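Local coordinates for Non-structural polyprotein (Sindbis virus, PDB 4GUA) that is a viral polyprotein that probably cleaves itself through its nsP2 cysteine protease and carries a macro domain and a zinc-binding domain in its nsP3 part, at residues A[385-390]-A[407-412]. Sequence-based numbering, arbitrary orientation.
Sequences TSFTDS and VIHAVG
H409 turns the edge of its imidazole onto the face of F387 in a T-shaped stack, with the ring planes at 89° and the centroids 4.9 Å apart. CE1 sits over the middle of the phenyl ring; this polarised C-H suits the electron-rich face that phenylalanine offers. Placing CG anti to its own carbonyl carbon (chi1 -57°) sends the imidazole off the strand toward the loop. One face of that imidazole is then covered by S390, whose CB stands 3.5 Å from the ring centroid, almost on the normal, as a CH-pi contact. Serine fits here because its short CH2 can come down over the ring while OG is hydrogen-bonded to G369 O. Next to CE1, NE2 gives a weak, strongly bent hydrogen bond to S386 O (3.2 Å, 122°), which lies oblique to the imidazole; NE2 is also hydrogen-bonded with T400 OG1 of strand 397-402. V407, beta-branched as strands favour, presents CB and CG2 to S386 CB, and serine is short enough to sit there with OG bonded to W383 O. Thus one buried histidine joins the loop after helix 375-382 to strand 405-410 of the macro domain: F387 and S390 probably restrict its ring's rotation, and S386 O, purely an acceptor, is consistent with a hydrogen on NE2.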
ATOM      1  N   THR A 385     -29.600 -22.328  -7.985  1.00 67.88           N
ATOM      2  CA  THR A 385     -28.510 -23.210  -7.576  1.00 66.92           C
ATOM      3  C   THR A 385     -27.354 -22.440  -6.945  1.00 64.66           C
ATOM      4  O   THR A 385     -26.444 -23.044  -6.378  1.00 62.33           O
ATOM      5  CB  THR A 385     -27.992 -24.089  -8.749  1.00 69.34           C
ATOM      6  OG1 THR A 385     -27.595 -23.263  -9.848  1.00 76.72           O
ATOM      7  CG2 THR A 385     -29.072 -25.037  -9.221  1.00 67.03           C
ATOM      8  N   SER A 386     -27.378 -21.115  -7.042  1.00 67.09           N
ATOM      9  CA  SER A 386     -26.363 -20.311  -6.371  1.00 65.32           C
ATOM     10  C   SER A 386     -26.607 -20.330  -4.864  1.00 67.71           C
ATOM     11  O   SER A 386     -25.718 -20.015  -4.076  1.00 72.37           O
ATOM     12  CB  SER A 386     -26.361 -18.877  -6.900  1.00 64.17           C
ATOM     13  OG  SER A 386     -27.567 -18.210  -6.579  1.00 65.91           O
ATOM     14  N   PHE A 387     -27.814 -20.732  -4.479  1.00 65.07           N
ATOM     15  CA  PHE A 387     -28.203 -20.844  -3.075  1.00 65.03           C
ATOM     16  C   PHE A 387     -27.946 -22.237  -2.497  1.00 68.88           C
ATOM     17  O   PHE A 387     -28.410 -22.554  -1.398  1.00 69.74           O
ATOM     18  CB  PHE A 387     -29.667 -20.448  -2.891  1.00 67.86           C
ATOM     19  CG  PHE A 387     -29.913 -18.974  -3.032  1.00 72.46           C
ATOM     20  CD1 PHE A 387     -29.950 -18.381  -4.280  1.00 75.42           C
ATOM     21  CD2 PHE A 387     -30.109 -18.184  -1.916  1.00 71.34           C
ATOM     22  CE1 PHE A 387     -30.172 -17.032  -4.411  1.00 73.78           C
ATOM     23  CE2 PHE A 387     -30.335 -16.833  -2.043  1.00 72.70           C
ATOM     24  CZ  PHE A 387     -30.368 -16.257  -3.289  1.00 73.96           C
ATOM     25  N   THR A 388     -27.257 -23.081  -3.262  1.00 69.64           N
ATOM     26  CA  THR A 388     -26.871 -24.407  -2.790  1.00 69.26           C
ATOM     27  C   THR A 388     -26.061 -24.298  -1.498  1.00 75.80           C
ATOM     28  O   THR A 388     -26.500 -24.779  -0.453  1.00 76.47           O
ATOM     29  CB  THR A 388     -26.071 -25.176  -3.850  1.00 65.73           C
ATOM     30  OG1 THR A 388     -26.867 -25.320  -5.029  1.00 64.43           O
ATOM     31  CG2 THR A 388     -25.685 -26.559  -3.337  1.00 68.22           C
ATOM     32  N   ASP A 389     -24.866 -23.711  -1.564  1.00 82.63           N
ATOM     33  CA  ASP A 389     -24.214 -23.260  -0.344  1.00 90.63           C
ATOM     34  C   ASP A 389     -23.908 -21.764  -0.460  1.00 86.19           C
ATOM     35  O   ASP A 389     -22.889 -21.381  -1.031  1.00 89.68           O
ATOM     36  CB  ASP A 389     -22.915 -24.052  -0.161  1.00 96.97           C
ATOM     37  CG  ASP A 389     -22.530 -24.234   1.296  1.00104.14           C
ATOM     38  OD1 ASP A 389     -22.981 -23.441   2.156  1.00107.58           O
ATOM     39  OD2 ASP A 389     -21.754 -25.173   1.575  1.00102.29           O
ATOM     40  N   SER A 390     -24.782 -20.927   0.094  1.00 75.97           N
ATOM     41  CA  SER A 390     -24.586 -19.472   0.084  1.00 72.77           C
ATOM     42  C   SER A 390     -24.236 -18.865   1.457  1.00 76.61           C
ATOM     43  O   SER A 390     -24.000 -17.659   1.570  1.00 76.72           O
ATOM     44  CB  SER A 390     -25.818 -18.777  -0.497  1.00 70.20           C
ATOM     45  OG  SER A 390     -27.002 -19.439  -0.108  1.00 76.31           O
ATOM     46  N   VAL A 407     -22.615 -15.058  -8.824  1.00 71.13           N
ATOM     47  CA  VAL A 407     -23.471 -14.463  -7.815  1.00 69.66           C
ATOM     48  C   VAL A 407     -22.700 -14.349  -6.506  1.00 67.55           C
ATOM     49  O   VAL A 407     -22.311 -15.353  -5.914  1.00 67.32           O
ATOM     50  CB  VAL A 407     -24.735 -15.301  -7.597  1.00 71.01           C
ATOM     51  CG1 VAL A 407     -25.640 -14.640  -6.571  1.00 74.45           C
ATOM     52  CG2 VAL A 407     -25.466 -15.496  -8.915  1.00 72.96           C
ATOM     53  N   ILE A 408     -22.463 -13.113  -6.079  1.00 63.64           N
ATOM     54  CA  ILE A 408     -21.758 -12.836  -4.836  1.00 60.91           C
ATOM     55  C   ILE A 408     -22.764 -12.511  -3.734  1.00 62.74           C
ATOM     56  O   ILE A 408     -23.452 -11.494  -3.798  1.00 61.40           O
ATOM     57  CB  ILE A 408     -20.828 -11.633  -5.005  1.00 55.93           C
ATOM     58  CG1 ILE A 408     -19.814 -11.903  -6.110  1.00 53.93           C
ATOM     59  CG2 ILE A 408     -20.134 -11.309  -3.694  1.00 60.97           C
ATOM     60  CD1 ILE A 408     -18.961 -10.704  -6.454  1.00 56.77           C
ATOM     61  N   HIS A 409     -22.844 -13.359  -2.716  1.00 62.14           N
ATOM     62  CA  HIS A 409     -23.779 -13.120  -1.628  1.00 65.77           C
ATOM     63  C   HIS A 409     -23.087 -12.270  -0.572  1.00 63.61           C
ATOM     64  O   HIS A 409     -22.153 -12.724   0.086  1.00 64.65           O
ATOM     65  CB  HIS A 409     -24.234 -14.451  -1.016  1.00 67.33           C
ATOM     66  CG  HIS A 409     -24.871 -15.386  -2.000  1.00 67.66           C
ATOM     67  ND1 HIS A 409     -26.229 -15.614  -2.037  1.00 68.63           N
ATOM     68  CD2 HIS A 409     -24.336 -16.156  -2.978  1.00 66.45           C
ATOM     69  CE1 HIS A 409     -26.503 -16.479  -2.998  1.00 70.90           C
ATOM     70  NE2 HIS A 409     -25.372 -16.824  -3.583  1.00 65.92           N
ATOM     71  N   ALA A 410     -23.545 -11.032  -0.412  1.00 60.82           N
ATOM     72  CA  ALA A 410     -22.948 -10.127   0.561  1.00 63.46           C
ATOM     73  C   ALA A 410     -23.937  -9.860   1.689  1.00 64.59           C
ATOM     74  O   ALA A 410     -25.061  -9.427   1.447  1.00 67.82           O
ATOM     75  CB  ALA A 410     -22.542  -8.821  -0.121  1.00 63.40           C
ATOM     76  N   VAL A 411     -23.505 -10.089   2.924  1.00 65.19           N
ATOM     77  CA  VAL A 411     -24.400  -9.970   4.070  1.00 74.06           C
ATOM     78  C   VAL A 411     -24.138  -8.707   4.877  1.00 74.35           C
ATOM     79  O   VAL A 411     -23.143  -8.598   5.597  1.00 67.94           O
ATOM     80  CB  VAL A 411     -24.254 -11.179   5.016  1.00 80.21           C
ATOM     81  CG1 VAL A 411     -25.255 -11.086   6.163  1.00 77.62           C
ATOM     82  CG2 VAL A 411     -24.428 -12.484   4.243  1.00 83.19           C
ATOM     83  N   GLY A 412     -25.061  -7.760   4.762  1.00 82.24           N
ATOM     84  CA  GLY A 412     -24.996  -6.536   5.534  1.00 82.93           C
ATOM     85  C   GLY A 412     -25.505  -6.779   6.939  1.00 78.97           C
ATOM     86  O   GLY A 412     -26.181  -7.774   7.200  1.00 76.38           O
TER